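Local coordinates for cruciferin (Brassica napus, PDB 3KGL), which probably serves as a seed storage protein, a nutrient reservoir of the 11S globulin family that assembles into hexamers of two-chain subunits, at residues A[1-6]-A[37-42]; A[63-68]-A[175-180]; A[189-194]-A[206-211]; A[200-205]-A[246-251]. All coordinates share one frame; numbering follows the deposited sequence.

Contact 1 of 4, residues A[1-6]-A[37-42]; sequences QQFPNE and QLRCSG
Arg39 reaches out from helix 36-41 and lays its side chain along the N-terminal segment, meeting Gln1, Gln2, Phe3 and Glu6 in turn. With CG anti to the backbone N (chi1 173°) the chain leaves the helix toward residues 1-6, and a bend at chi3 brings the guanidinium against Gln2. Arg39 NH2 donates to the backbone carbonyl, Gln1 O, at 3.2 Å with an N-H...O angle of 147°. The oxygen lies near the guanidinium edge, although somewhat out of its plane. Gln2 CB lies over one face of the group, Gln2 CG comes nearest to Arg39 NH2, and the Gln2 amide is turned only 22° from the guanidinium plane. Long and flexible, an arginine can reach a carbonyl on an exposed terminus, where Gln2 is poorly ordered, while its methylenes still pack: Arg39 CD sits at the edge of the Phe3 ring, 4.3 Å from Phe3 CD1. The helix ends in a Schellman motif, in which Gly42 takes the positive phi that glycine adopts easily. Glu6 points toward this last turn, with Glu6 CB 4.3 Å from Arg39 CG. Its carboxylate makes no salt bridge with Arg39, since Glu6 OE2 stays 6.6 Å from Arg39 NE; a long, weak ion pair links Glu6 OE2 to Arg190 NH2. Cys40 CB lies beside the backbone oxygen Glu6 O. Cys40 SG forms the disulfide with Cys7, which ties the N-terminal segment covalently to the helix.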
loop_
_atom_site.group_PDB
_atom_site.type_symbol
_atom_site.label_atom_id
_atom_site.label_comp_id
_atom_site.label_asym_id
_atom_site.label_seq_id
_atom_site.Cartn_x
_atom_site.Cartn_y
_atom_site.Cartn_z
ATOM N N GLN A 1 -17.960 -7.451 -12.301
ATOM C CA GLN A 1 -18.288 -7.992 -10.979
ATOM C C GLN A 1 -17.870 -7.068 -9.831
ATOM O O GLN A 1 -17.847 -5.842 -9.991
ATOM C CB GLN A 1 -17.654 -9.368 -10.780
ATOM C CG GLN A 1 -18.221 -10.465 -11.656
ATOM C CD GLN A 1 -17.704 -11.834 -11.254
ATOM O OE1 GLN A 1 -17.403 -12.079 -10.079
ATOM N NE2 GLN A 1 -17.598 -12.735 -12.226
ATOM N N GLN A 2 -17.542 -7.663 -8.677
ATOM C CA GLN A 2 -17.205 -6.897 -7.464
ATOM C C GLN A 2 -16.148 -7.532 -6.526
ATOM O O GLN A 2 -15.962 -8.760 -6.514
ATOM C CB GLN A 2 -18.475 -6.572 -6.669
ATOM C CG GLN A 2 -19.583 -5.960 -7.504
ATOM C CD GLN A 2 -20.706 -5.415 -6.661
ATOM O OE1 GLN A 2 -21.868 -5.445 -7.066
ATOM N NE2 GLN A 2 -20.370 -4.909 -5.475
ATOM N N PHE A 3 -15.493 -6.667 -5.735
ATOM C CA PHE A 3 -14.366 -7.011 -4.840
ATOM C C PHE A 3 -14.579 -8.266 -4.009
ATOM O O PHE A 3 -15.592 -8.401 -3.325
ATOM C CB PHE A 3 -14.030 -5.838 -3.912
ATOM C CG PHE A 3 -15.249 -5.157 -3.321
ATOM C CD1 PHE A 3 -15.852 -4.090 -3.976
ATOM C CD2 PHE A 3 -15.788 -5.586 -2.109
ATOM C CE1 PHE A 3 -16.966 -3.471 -3.437
ATOM C CE2 PHE A 3 -16.906 -4.967 -1.561
ATOM C CZ PHE A 3 -17.493 -3.912 -2.226
ATOM N N PRO A 4 -13.591 -9.171 -4.029
ATOM C CA PRO A 4 -12.270 -8.940 -4.606
ATOM C C PRO A 4 -12.142 -9.509 -6.019
ATOM O O PRO A 4 -11.038 -9.855 -6.429
ATOM C CB PRO A 4 -11.401 -9.761 -3.680
ATOM C CG PRO A 4 -12.246 -11.035 -3.521
ATOM C CD PRO A 4 -13.709 -10.567 -3.570
ATOM N N ASN A 5 -13.250 -9.633 -6.741
ATOM C CA ASN A 5 -13.188 -9.985 -8.154
ATOM C C ASN A 5 -13.563 -8.782 -9.015
ATOM O O ASN A 5 -14.267 -8.903 -10.009
ATOM C CB ASN A 5 -14.058 -11.200 -8.443
ATOM C CG ASN A 5 -13.595 -12.425 -7.682
ATOM O OD1 ASN A 5 -13.693 -12.485 -6.454
ATOM N ND2 ASN A 5 -13.077 -13.407 -8.405
ATOM N N GLU A 6 -13.073 -7.617 -8.595
ATOM C CA GLU A 6 -13.343 -6.329 -9.226
ATOM C C GLU A 6 -12.794 -6.278 -10.645
ATOM O O GLU A 6 -13.086 -5.343 -11.392
ATOM C CB GLU A 6 -12.747 -5.186 -8.376
ATOM C CG GLU A 6 -11.618 -5.637 -7.421
ATOM C CD GLU A 6 -10.784 -4.489 -6.846
ATOM O OE1 GLU A 6 -10.651 -4.412 -5.602
ATOM O OE2 GLU A 6 -10.250 -3.672 -7.633
ATOM N N GLN A 37 -15.767 -1.513 -14.581
ATOM C CA GLN A 37 -14.578 -1.166 -15.358
ATOM C C GLN A 37 -13.665 -0.106 -14.724
ATOM O O GLN A 37 -12.435 -0.201 -14.825
ATOM C CB GLN A 37 -15.024 -0.734 -16.753
ATOM C CG GLN A 37 -14.152 0.268 -17.450
ATOM C CD GLN A 37 -14.726 0.645 -18.805
ATOM O OE1 GLN A 37 -14.121 1.408 -19.561
ATOM N NE2 GLN A 37 -15.910 0.106 -19.118
ATOM N N LEU A 38 -14.251 0.905 -14.083
ATOM C CA LEU A 38 -13.448 1.942 -13.430
ATOM C C LEU A 38 -12.952 1.510 -12.056
ATOM O O LEU A 38 -11.855 1.887 -11.646
ATOM C CB LEU A 38 -14.199 3.274 -13.334
ATOM C CG LEU A 38 -13.958 4.243 -14.491
ATOM C CD1 LEU A 38 -14.382 5.642 -14.104
ATOM C CD2 LEU A 38 -12.496 4.235 -14.879
ATOM N N ARG A 39 -13.765 0.721 -11.358
ATOM C CA ARG A 39 -13.427 0.217 -10.028
ATOM C C ARG A 39 -12.171 -0.656 -10.053
ATOM O O ARG A 39 -11.298 -0.524 -9.197
ATOM C CB ARG A 39 -14.622 -0.528 -9.425
ATOM C CG ARG A 39 -14.372 -1.243 -8.107
ATOM C CD ARG A 39 -15.688 -1.462 -7.351
ATOM N NE ARG A 39 -16.631 -2.274 -8.116
ATOM C CZ ARG A 39 -17.956 -2.227 -7.984
ATOM N NH1 ARG A 39 -18.516 -1.392 -7.112
ATOM N NH2 ARG A 39 -18.720 -3.012 -8.739
ATOM N N CYS A 40 -12.076 -1.529 -11.047
ATOM C CA CYS A 40 -10.875 -2.325 -11.273
ATOM C C CYS A 40 -9.615 -1.464 -11.351
ATOM O O CYS A 40 -8.663 -1.684 -10.609
ATOM C CB CYS A 40 -11.023 -3.167 -12.551
ATOM S SG CYS A 40 -9.528 -4.071 -13.120
ATOM N N SER A 41 -9.607 -0.493 -12.257
ATOM C CA SER A 41 -8.442 0.367 -12.448
ATOM C C SER A 41 -8.106 1.175 -11.204
ATOM O O SER A 41 -7.042 1.773 -11.112
ATOM C CB SER A 41 -8.651 1.296 -13.646
ATOM O OG SER A 41 -8.175 0.685 -14.836
ATOM N N GLY A 42 -9.025 1.194 -10.251
ATOM C CA GLY A 42 -8.816 1.900 -9.005
ATOM C C GLY A 42 -8.674 3.404 -9.129
ATOM O O GLY A 42 -7.920 4.014 -8.374
#

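Contact 2 of 4, residues A[63-68]-A[175-180]; sequences TAKLSF and IVSVLD
Leu66 and Val178 face each other as a hydrogen-bonded pair in two neighbouring antiparallel strands of the N-terminal cupin beta-barrel. The more regularly bonded part lies at the Phe68 end, where a reciprocal pair joins Phe68 N to Val176 O at 2.6 Å and Val176 N to Phe68 O at 2.7 Å. Both run almost straight out from their carbonyls. Toward Ala64 the pairing slackens, and Asp180 N reaches Ala64 O in a weak bond of 3.3 Å. Even this looser end is buried, so no side of the contact is left to solvent. Leu66, Phe68, Val176 and Val178 project to one face. Phe400 of strand 394-401, from the second cupin domain, packs on Leu66, Phe68 and Val178, while Val176 meets Phe45; branched and aromatic residues suit this buried junction. On the other face lie Lys65, Ser67, Ser177 and Leu179. Lys65 runs beside Leu179, with Lys65 CG 3.6 Å from Leu179 CD2. Its NZ continues to a weak bond with Tyr48 OH. Thr63 OG1 sits between the backbone N and carbonyl carbon (chi1 68°), which lets it donate to Ala64 O from above the carbonyl plane while touching Leu179 CB. Trading Thr63 for an alanine would probably leave Ala64 O without this donor and open a gap beside Leu179 CB. Small serines permit a close non-hydrogen-bonded pair: Ser67 OG and Ser177 OG share a hydrogen bond of 3.0 Å.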
loop_
_atom_site.group_PDB
_atom_site.type_symbol
_atom_site.label_atom_id
_atom_site.label_comp_id
_atom_site.label_asym_id
_atom_site.label_seq_id
_atom_site.Cartn_x
_atom_site.Cartn_y
_atom_site.Cartn_z
ATOM N N THR A 63 -6.420 12.431 -2.619
ATOM C CA THR A 63 -5.669 11.503 -3.443
ATOM C C THR A 63 -4.786 12.272 -4.400
ATOM O O THR A 63 -4.969 13.471 -4.601
ATOM C CB THR A 63 -6.600 10.689 -4.319
ATOM O OG1 THR A 63 -7.189 11.558 -5.297
ATOM C CG2 THR A 63 -7.682 10.038 -3.484
ATOM N N ALA A 64 -3.836 11.575 -5.003
ATOM C CA ALA A 64 -3.025 12.168 -6.052
ATOM C C ALA A 64 -3.905 12.648 -7.213
ATOM O O ALA A 64 -4.990 12.135 -7.450
ATOM C CB ALA A 64 -2.015 11.168 -6.538
ATOM N N LYS A 65 -3.426 13.645 -7.933
ATOM C CA LYS A 65 -4.189 14.244 -9.006
ATOM C C LYS A 65 -3.214 14.485 -10.129
ATOM O O LYS A 65 -2.143 15.052 -9.925
ATOM C CB LYS A 65 -4.780 15.580 -8.539
ATOM C CG LYS A 65 -6.047 16.012 -9.265
ATOM C CD LYS A 65 -6.652 17.295 -8.675
ATOM C CE LYS A 65 -6.253 18.540 -9.468
ATOM N NZ LYS A 65 -7.402 19.490 -9.713
ATOM N N LEU A 66 -3.564 14.028 -11.317
ATOM C CA LEU A 66 -2.758 14.316 -12.491
ATOM C C LEU A 66 -3.697 14.928 -13.517
ATOM O O LEU A 66 -4.642 14.285 -13.966
ATOM C CB LEU A 66 -2.104 13.040 -13.024
ATOM C CG LEU A 66 -0.645 13.119 -13.479
ATOM C CD1 LEU A 66 -0.241 11.854 -14.231
ATOM C CD2 LEU A 66 -0.403 14.343 -14.337
ATOM N N SER A 67 -3.463 16.189 -13.855
ATOM C CA SER A 67 -4.387 16.923 -14.712
ATOM C C SER A 67 -3.785 17.095 -16.098
ATOM O O SER A 67 -2.564 17.135 -16.240
ATOM C CB SER A 67 -4.719 18.299 -14.108
ATOM O OG SER A 67 -5.243 18.218 -12.784
ATOM N N PHE A 68 -4.648 17.190 -17.110
ATOM C CA PHE A 68 -4.241 17.504 -18.483
ATOM C C PHE A 68 -5.163 18.591 -19.029
ATOM O O PHE A 68 -6.364 18.579 -18.766
ATOM C CB PHE A 68 -4.316 16.256 -19.353
ATOM C CG PHE A 68 -3.827 16.456 -20.760
ATOM C CD1 PHE A 68 -2.484 16.340 -21.066
ATOM C CD2 PHE A 68 -4.721 16.728 -21.788
ATOM C CE1 PHE A 68 -2.044 16.507 -22.370
ATOM C CE2 PHE A 68 -4.290 16.902 -23.084
ATOM C CZ PHE A 68 -2.948 16.791 -23.376
ATOM N N ILE A 175 -9.956 21.289 -18.620
ATOM C CA ILE A 175 -8.998 20.452 -17.928
ATOM C C ILE A 175 -9.635 19.078 -17.681
ATOM O O ILE A 175 -10.824 18.977 -17.363
ATOM C CB ILE A 175 -8.455 21.077 -16.597
ATOM C CG1 ILE A 175 -7.816 22.446 -16.830
ATOM C CG2 ILE A 175 -7.392 20.178 -15.984
ATOM C CD1 ILE A 175 -8.690 23.613 -16.446
ATOM N N VAL A 176 -8.827 18.035 -17.861
ATOM C CA VAL A 176 -9.214 16.659 -17.610
ATOM C C VAL A 176 -8.269 16.070 -16.542
ATOM O O VAL A 176 -7.066 16.335 -16.578
ATOM C CB VAL A 176 -9.188 15.889 -18.935
ATOM C CG1 VAL A 176 -8.385 14.607 -18.832
ATOM C CG2 VAL A 176 -10.616 15.645 -19.417
ATOM N N SER A 177 -8.814 15.315 -15.578
ATOM C CA SER A 177 -8.066 14.907 -14.371
ATOM C C SER A 177 -8.307 13.459 -13.948
ATOM O O SER A 177 -9.450 13.010 -13.907
ATOM C CB SER A 177 -8.431 15.792 -13.165
ATOM O OG SER A 177 -7.969 17.125 -13.287
ATOM N N VAL A 178 -7.240 12.739 -13.599
ATOM C CA VAL A 178 -7.400 11.440 -12.945
ATOM C C VAL A 178 -7.197 11.588 -11.440
ATOM O O VAL A 178 -6.349 12.353 -10.993
ATOM C CB VAL A 178 -6.430 10.356 -13.490
ATOM C CG1 VAL A 178 -5.018 10.672 -13.106
ATOM C CG2 VAL A 178 -6.809 8.971 -12.952
ATOM N N LEU A 179 -7.994 10.866 -10.658
ATOM C CA LEU A 179 -7.792 10.810 -9.221
ATOM C C LEU A 179 -7.465 9.367 -8.852
ATOM O O LEU A 179 -8.221 8.459 -9.191
ATOM C CB LEU A 179 -9.038 11.303 -8.491
ATOM C CG LEU A 179 -9.545 12.685 -8.915
ATOM C CD1 LEU A 179 -10.980 12.871 -8.501
ATOM C CD2 LEU A 179 -8.707 13.811 -8.348
ATOM N N ASP A 180 -6.333 9.165 -8.174
ATOM C CA ASP A 180 -5.828 7.826 -7.827
ATOM C C ASP A 180 -6.414 7.351 -6.503
ATOM O O ASP A 180 -5.950 7.743 -5.439
ATOM C CB ASP A 180 -4.292 7.840 -7.755
ATOM C CG ASP A 180 -3.686 6.446 -7.619
ATOM O OD1 ASP A 180 -4.455 5.476 -7.453
ATOM O OD2 ASP A 180 -2.433 6.332 -7.669
#

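Contact 3 of 4, residues A[189-194]-A[206-211]; sequences DRNPRP and VWIEGR
Two loops that flank the short strand 194-196, at the edge of the N-terminal cupin domain, meet where Trp207 packs against Pro192 and Pro194. The indole nitrogen Trp207 NE1 donates to the backbone carbonyl Pro192 O at 3.0 Å, with an N-H...O angle of 154°. That oxygen lies in the ring plane, so the bond fixes the indole by its edge and satisfies a buried N-H. Trp207 CG stands between the backbone N and the carbonyl carbon (chi1 58°), which swings the ring toward the prolines. Pro192 CG touches Trp207 CD1 at 3.6 Å, and Pro194 CD comes obliquely to Trp207 CZ2 at 3.5 Å; rigid proline rings make firm apolar supports for so large a group. A leucine replacing Trp207 would probably leave Pro192 O without its donor and open a gap beside Pro194. Next to it, Ile208 splits its branches. Ile208 CG2 rests against Asn191 OD1, while Ile208 CD1 lies over one face of the Arg193 guanidinium, 3.4 Å from Arg193 NH1. In-plane, Arg193 NH2 forms a salt bridge to Asp189 OD2 at 2.6 Å, on the anti lone pair, and NH1 pairs with Asp362 of a neighbouring subunit. Asn191, which also bonds His33, meets Asn5 of that subunit with its amide. The arrangement is an irregular loop-on-loop packing built round a buried tryptophan, set at the subunit interface of an 11S globulin.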
loop_
_atom_site.group_PDB
_atom_site.type_symbol
_atom_site.label_atom_id
_atom_site.label_comp_id
_atom_site.label_asym_id
_atom_site.label_seq_id
_atom_site.Cartn_x
_atom_site.Cartn_y
_atom_site.Cartn_z
ATOM N N ASP A 189 -10.843 6.868 1.221
ATOM C CA ASP A 189 -11.965 6.088 0.694
ATOM C C ASP A 189 -11.900 5.751 -0.761
ATOM O O ASP A 189 -11.190 6.392 -1.527
ATOM C CB ASP A 189 -13.225 6.923 0.818
ATOM C CG ASP A 189 -14.154 6.366 1.792
ATOM O OD1 ASP A 189 -13.809 5.309 2.359
ATOM O OD2 ASP A 189 -15.210 6.977 1.984
ATOM N N ARG A 190 -12.741 4.808 -1.160
ATOM C CA ARG A 190 -12.878 4.472 -2.572
ATOM C C ARG A 190 -13.632 5.522 -3.412
ATOM O O ARG A 190 -13.968 5.256 -4.555
ATOM C CB ARG A 190 -13.537 3.112 -2.722
ATOM C CG ARG A 190 -13.078 2.361 -3.940
ATOM C CD ARG A 190 -11.650 1.884 -3.784
ATOM N NE ARG A 190 -11.292 0.987 -4.881
ATOM C CZ ARG A 190 -10.141 0.338 -4.963
ATOM N NH1 ARG A 190 -9.232 0.487 -4.000
ATOM N NH2 ARG A 190 -9.905 -0.457 -6.004
ATOM N N ASN A 191 -13.891 6.698 -2.851
ATOM C CA ASN A 191 -14.420 7.836 -3.615
ATOM C C ASN A 191 -13.410 8.976 -3.765
ATOM O O ASN A 191 -12.485 9.111 -2.953
ATOM C CB ASN A 191 -15.699 8.416 -2.998
ATOM C CG ASN A 191 -16.619 7.367 -2.456
ATOM O OD1 ASN A 191 -17.617 6.990 -3.093
ATOM N ND2 ASN A 191 -16.307 6.886 -1.266
ATOM N N PRO A 192 -13.585 9.799 -4.813
ATOM C CA PRO A 192 -12.796 11.017 -4.945
ATOM C C PRO A 192 -13.420 12.039 -4.027
ATOM O O PRO A 192 -14.630 12.103 -3.943
ATOM C CB PRO A 192 -13.029 11.411 -6.403
ATOM C CG PRO A 192 -14.343 10.870 -6.706
ATOM C CD PRO A 192 -14.375 9.553 -6.027
ATOM N N ARG A 193 -12.617 12.805 -3.310
ATOM C CA ARG A 193 -13.197 13.761 -2.391
ATOM C C ARG A 193 -12.592 15.131 -2.538
ATOM O O ARG A 193 -11.473 15.379 -2.101
ATOM C CB ARG A 193 -13.100 13.277 -0.955
ATOM C CG ARG A 193 -13.930 12.054 -0.698
ATOM C CD ARG A 193 -14.227 11.922 0.764
ATOM N NE ARG A 193 -14.789 10.622 1.098
ATOM C CZ ARG A 193 -16.053 10.429 1.435
ATOM N NH1 ARG A 193 -16.898 11.444 1.473
ATOM N NH2 ARG A 193 -16.477 9.219 1.732
ATOM N N PRO A 194 -13.342 16.030 -3.175
ATOM C CA PRO A 194 -12.955 17.428 -3.276
ATOM C C PRO A 194 -13.167 18.054 -1.916
ATOM O O PRO A 194 -14.160 17.759 -1.238
ATOM C CB PRO A 194 -13.975 18.007 -4.262
ATOM C CG PRO A 194 -14.787 16.853 -4.750
ATOM C CD PRO A 194 -14.676 15.784 -3.735
ATOM N N VAL A 206 -22.953 13.938 -5.298
ATOM C CA VAL A 206 -23.837 13.063 -6.048
ATOM C C VAL A 206 -23.093 11.875 -6.626
ATOM O O VAL A 206 -23.718 10.910 -7.076
ATOM C CB VAL A 206 -24.489 13.841 -7.194
ATOM C CG1 VAL A 206 -25.220 15.056 -6.655
ATOM C CG2 VAL A 206 -23.428 14.286 -8.184
ATOM N N TRP A 207 -21.763 11.959 -6.611
ATOM C CA TRP A 207 -20.888 10.915 -7.153
ATOM C C TRP A 207 -20.556 9.839 -6.120
ATOM O O TRP A 207 -20.009 8.799 -6.466
ATOM C CB TRP A 207 -19.601 11.520 -7.726
ATOM C CG TRP A 207 -18.808 12.310 -6.722
ATOM C CD1 TRP A 207 -17.743 11.868 -5.995
ATOM C CD2 TRP A 207 -19.023 13.680 -6.325
ATOM N NE1 TRP A 207 -17.277 12.871 -5.178
ATOM C CE2 TRP A 207 -18.039 13.991 -5.361
ATOM C CE3 TRP A 207 -19.950 14.665 -6.685
ATOM C CZ2 TRP A 207 -17.956 15.244 -4.755
ATOM C CZ3 TRP A 207 -19.860 15.907 -6.083
ATOM C CH2 TRP A 207 -18.871 16.184 -5.124
ATOM N N ILE A 208 -20.893 10.107 -4.858
ATOM C CA ILE A 208 -20.827 9.129 -3.770
ATOM C C ILE A 208 -22.232 8.561 -3.512
ATOM O O ILE A 208 -23.222 9.227 -3.800
ATOM C CB ILE A 208 -20.282 9.797 -2.491
ATOM C CG1 ILE A 208 -19.014 10.595 -2.798
ATOM C CG2 ILE A 208 -20.002 8.774 -1.419
ATOM C CD1 ILE A 208 -18.337 11.126 -1.570
ATOM N N GLU A 209 -22.333 7.352 -2.962
ATOM C CA GLU A 209 -23.634 6.665 -2.827
ATOM C C GLU A 209 -24.718 7.325 -1.959
ATOM O O GLU A 209 -25.697 7.870 -2.478
ATOM C CB GLU A 209 -23.454 5.211 -2.382
ATOM C CG GLU A 209 -23.190 4.256 -3.534
ATOM C CD GLU A 209 -22.897 2.843 -3.074
ATOM O OE1 GLU A 209 -23.508 2.394 -2.072
ATOM O OE2 GLU A 209 -22.059 2.179 -3.725
ATOM N N GLY A 210 -24.566 7.246 -0.645
ATOM C CA GLY A 210 -25.646 7.633 0.249
ATOM C C GLY A 210 -25.625 9.070 0.735
ATOM O O GLY A 210 -25.821 9.338 1.920
ATOM N N ARG A 211 -25.406 10.003 -0.180
ATOM C CA ARG A 211 -25.371 11.416 0.185
ATOM C C ARG A 211 -26.771 12.069 0.384
ATOM O O ARG A 211 -26.919 13.104 1.053
ATOM C CB ARG A 211 -24.513 12.171 -0.833
ATOM C CG ARG A 211 -23.030 11.879 -0.677
ATOM C CD ARG A 211 -22.376 12.689 0.472
ATOM N NE ARG A 211 -23.227 12.835 1.658
ATOM C CZ ARG A 211 -22.800 13.158 2.880
ATOM N NH1 ARG A 211 -21.507 13.359 3.129
ATOM N NH2 ARG A 211 -23.676 13.266 3.868
#

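Contact 4 of 4, residues A[200-205]-A[246-251]; sequences NNPQGQ and QDNRGN
Asn200 and Asp247 join two irregular loops beside the N-terminal cupin barrel, one leading on to helix 225-232 and the other following helix 236-242 and running into strand 252-254. Hydrogen bonding across the contact rests on Asn200, whose ND2 donates to the backbone carbonyl Asp247 O at 3.2 Å. The N-H...O angle is 153°, and the acceptor lies in the plane of the amide. A short amide side chain suits this place, since it can reach the neighbouring backbone without adding charge to a buried position. Each loop is also stiffened from within by an Asx turn. Asn201 OD1 accepts from Gln203 N at 3.1 Å, within a type I beta turn that spans Asn201 to Gly204; Pro202 brings to it the fixed phi that this turn needs. Asp247 OD1 accepts from Arg249 N at 3.0 Å, the donor standing above the carboxylate plane. Charge pairing adds to that second turn. With CG of Asp247 anti to its own N (chi1 180°), the carboxylate meets Arg249 side-on, and Asp247 OD2 takes both Arg249 NH2, at 2.8 Å, and NE. Arg249 has a further partner, its NH1 bonding to Asn428 O of a neighbouring subunit. Gly250 adopts a positive phi, easy for a residue without a side chain. Van der Waals contact is slight and lies toward the outside, where Pro202 CG rests 3.8 Å from OD1 of the poorly ordered Asn248.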
loop_
_atom_site.group_PDB
_atom_site.type_symbol
_atom_site.label_atom_id
_atom_site.label_comp_id
_atom_site.label_asym_id
_atom_site.label_seq_id
_atom_site.Cartn_x
_atom_site.Cartn_y
_atom_site.Cartn_z
ATOM N N ASN A 200 -19.721 26.938 -3.058
ATOM C CA ASN A 200 -20.795 26.110 -2.553
ATOM C C ASN A 200 -21.187 25.119 -3.658
ATOM O O ASN A 200 -21.143 25.444 -4.843
ATOM C CB ASN A 200 -21.984 26.991 -2.155
ATOM C CG ASN A 200 -22.762 26.427 -0.990
ATOM O OD1 ASN A 200 -22.197 25.763 -0.127
ATOM N ND2 ASN A 200 -24.067 26.692 -0.950
ATOM N N ASN A 201 -21.535 23.897 -3.282
ATOM C CA ASN A 201 -22.161 22.988 -4.237
ATOM C C ASN A 201 -23.522 22.554 -3.737
ATOM O O ASN A 201 -23.616 21.664 -2.895
ATOM C CB ASN A 201 -21.308 21.749 -4.485
ATOM C CG ASN A 201 -22.002 20.746 -5.376
ATOM O OD1 ASN A 201 -22.814 21.117 -6.222
ATOM N ND2 ASN A 201 -21.688 19.469 -5.197
ATOM N N PRO A 202 -24.591 23.161 -4.269
ATOM C CA PRO A 202 -25.927 22.872 -3.751
ATOM C C PRO A 202 -26.399 21.486 -4.183
ATOM O O PRO A 202 -27.342 20.958 -3.600
ATOM C CB PRO A 202 -26.794 23.959 -4.395
ATOM C CG PRO A 202 -25.851 24.851 -5.163
ATOM C CD PRO A 202 -24.651 24.029 -5.451
ATOM N N GLN A 203 -25.737 20.904 -5.179
ATOM C CA GLN A 203 -26.092 19.580 -5.674
ATOM C C GLN A 203 -25.589 18.474 -4.777
ATOM O O GLN A 203 -26.146 17.369 -4.771
ATOM C CB GLN A 203 -25.504 19.361 -7.053
ATOM C CG GLN A 203 -26.111 20.217 -8.140
ATOM C CD GLN A 203 -25.698 19.722 -9.498
ATOM O OE1 GLN A 203 -25.110 20.459 -10.294
ATOM N NE2 GLN A 203 -25.969 18.446 -9.759
ATOM N N GLY A 204 -24.517 18.768 -4.042
ATOM C CA GLY A 204 -23.942 17.819 -3.108
ATOM C C GLY A 204 -23.063 16.765 -3.754
ATOM O O GLY A 204 -22.706 16.874 -4.937
ATOM N N GLN A 205 -22.721 15.738 -2.975
ATOM C CA GLN A 205 -21.732 14.747 -3.404
ATOM C C GLN A 205 -22.409 13.597 -4.139
ATOM O O GLN A 205 -22.423 12.447 -3.688
ATOM C CB GLN A 205 -20.917 14.258 -2.211
ATOM C CG GLN A 205 -20.673 15.356 -1.204
ATOM C CD GLN A 205 -19.808 14.919 -0.045
ATOM O OE1 GLN A 205 -18.594 14.774 -0.181
ATOM N NE2 GLN A 205 -20.425 14.727 1.111
ATOM N N GLN A 246 -25.779 29.181 1.114
ATOM C CA GLN A 246 -26.883 29.388 0.179
ATOM C C GLN A 246 -26.436 29.930 -1.189
ATOM O O GLN A 246 -27.250 30.066 -2.095
ATOM C CB GLN A 246 -27.983 30.290 0.786
ATOM C CG GLN A 246 -28.200 30.203 2.318
ATOM C CD GLN A 246 -28.305 28.775 2.863
ATOM O OE1 GLN A 246 -28.652 27.839 2.142
ATOM N NE2 GLN A 246 -28.009 28.612 4.156
ATOM N N ASP A 247 -25.150 30.237 -1.339
ATOM C CA ASP A 247 -24.607 30.678 -2.623
ATOM C C ASP A 247 -24.858 29.613 -3.696
ATOM O O ASP A 247 -24.435 28.461 -3.559
ATOM C CB ASP A 247 -23.111 30.976 -2.487
ATOM C CG ASP A 247 -22.477 31.441 -3.795
ATOM O OD1 ASP A 247 -23.210 31.617 -4.793
ATOM O OD2 ASP A 247 -21.238 31.632 -3.824
ATOM N N ASN A 248 -25.551 30.004 -4.763
ATOM C CA ASN A 248 -25.936 29.072 -5.822
ATOM C C ASN A 248 -25.114 29.175 -7.101
ATOM O O ASN A 248 -25.578 28.787 -8.167
ATOM C CB ASN A 248 -27.420 29.224 -6.163
ATOM C CG ASN A 248 -28.269 28.086 -5.609
ATOM O OD1 ASN A 248 -28.163 27.721 -4.431
ATOM N ND2 ASN A 248 -29.124 27.521 -6.461
ATOM N N ARG A 249 -23.894 29.688 -6.995
ATOM C CA ARG A 249 -23.010 29.776 -8.151
ATOM C C ARG A 249 -22.280 28.465 -8.427
ATOM O O ARG A 249 -21.799 28.232 -9.535
ATOM C CB ARG A 249 -21.981 30.880 -7.953
ATOM C CG ARG A 249 -22.520 32.266 -8.091
ATOM C CD ARG A 249 -21.448 33.253 -7.777
ATOM N NE ARG A 249 -20.837 32.975 -6.486
ATOM C CZ ARG A 249 -19.744 33.586 -6.058
ATOM N NH1 ARG A 249 -19.170 34.507 -6.818
ATOM N NH2 ARG A 249 -19.229 33.285 -4.880
ATOM N N GLY A 250 -22.194 27.611 -7.418
ATOM C CA GLY A 250 -21.405 26.406 -7.544
ATOM C C GLY A 250 -19.939 26.756 -7.420
ATOM O O GLY A 250 -19.570 27.774 -6.835
ATOM N N ASN A 251 -19.092 25.921 -7.991
ATOM C CA ASN A 251 -17.673 26.062 -7.757
ATOM C C ASN A 251 -16.885 26.704 -8.899
ATOM O O ASN A 251 -15.712 27.013 -8.734
ATOM C CB ASN A 251 -17.079 24.706 -7.400
ATOM C CG ASN A 251 -15.707 24.826 -6.826
ATOM O OD1 ASN A 251 -14.710 24.591 -7.511
ATOM N ND2 ASN A 251 -15.636 25.231 -5.571
#

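Contact 2 lies near the centre of the chain, and the other three lie toward the periphery. Contact 3 is the common neighbour, its centre about 16 Å from each of theirs. Leu179 CD1 of contact 2 touches Pro192 CB at 3.3 Å, Arg190 NH2 comes within 3.5 Å of Arg39 O in contact 1, and Trp207 CZ3 lies 4.1 Å from Asn201 ND2 in contact 4. Contacts 1 and 4 do not meet, their nearest atoms being about 15 Å apart. Contacts 3 and 4 both touch the same neighbouring subunit, and contact 3 there receives an N-terminal segment equivalent to residues 1-6. Bound glycerol, probably from crystallisation, lies near Leu179 and Pro194.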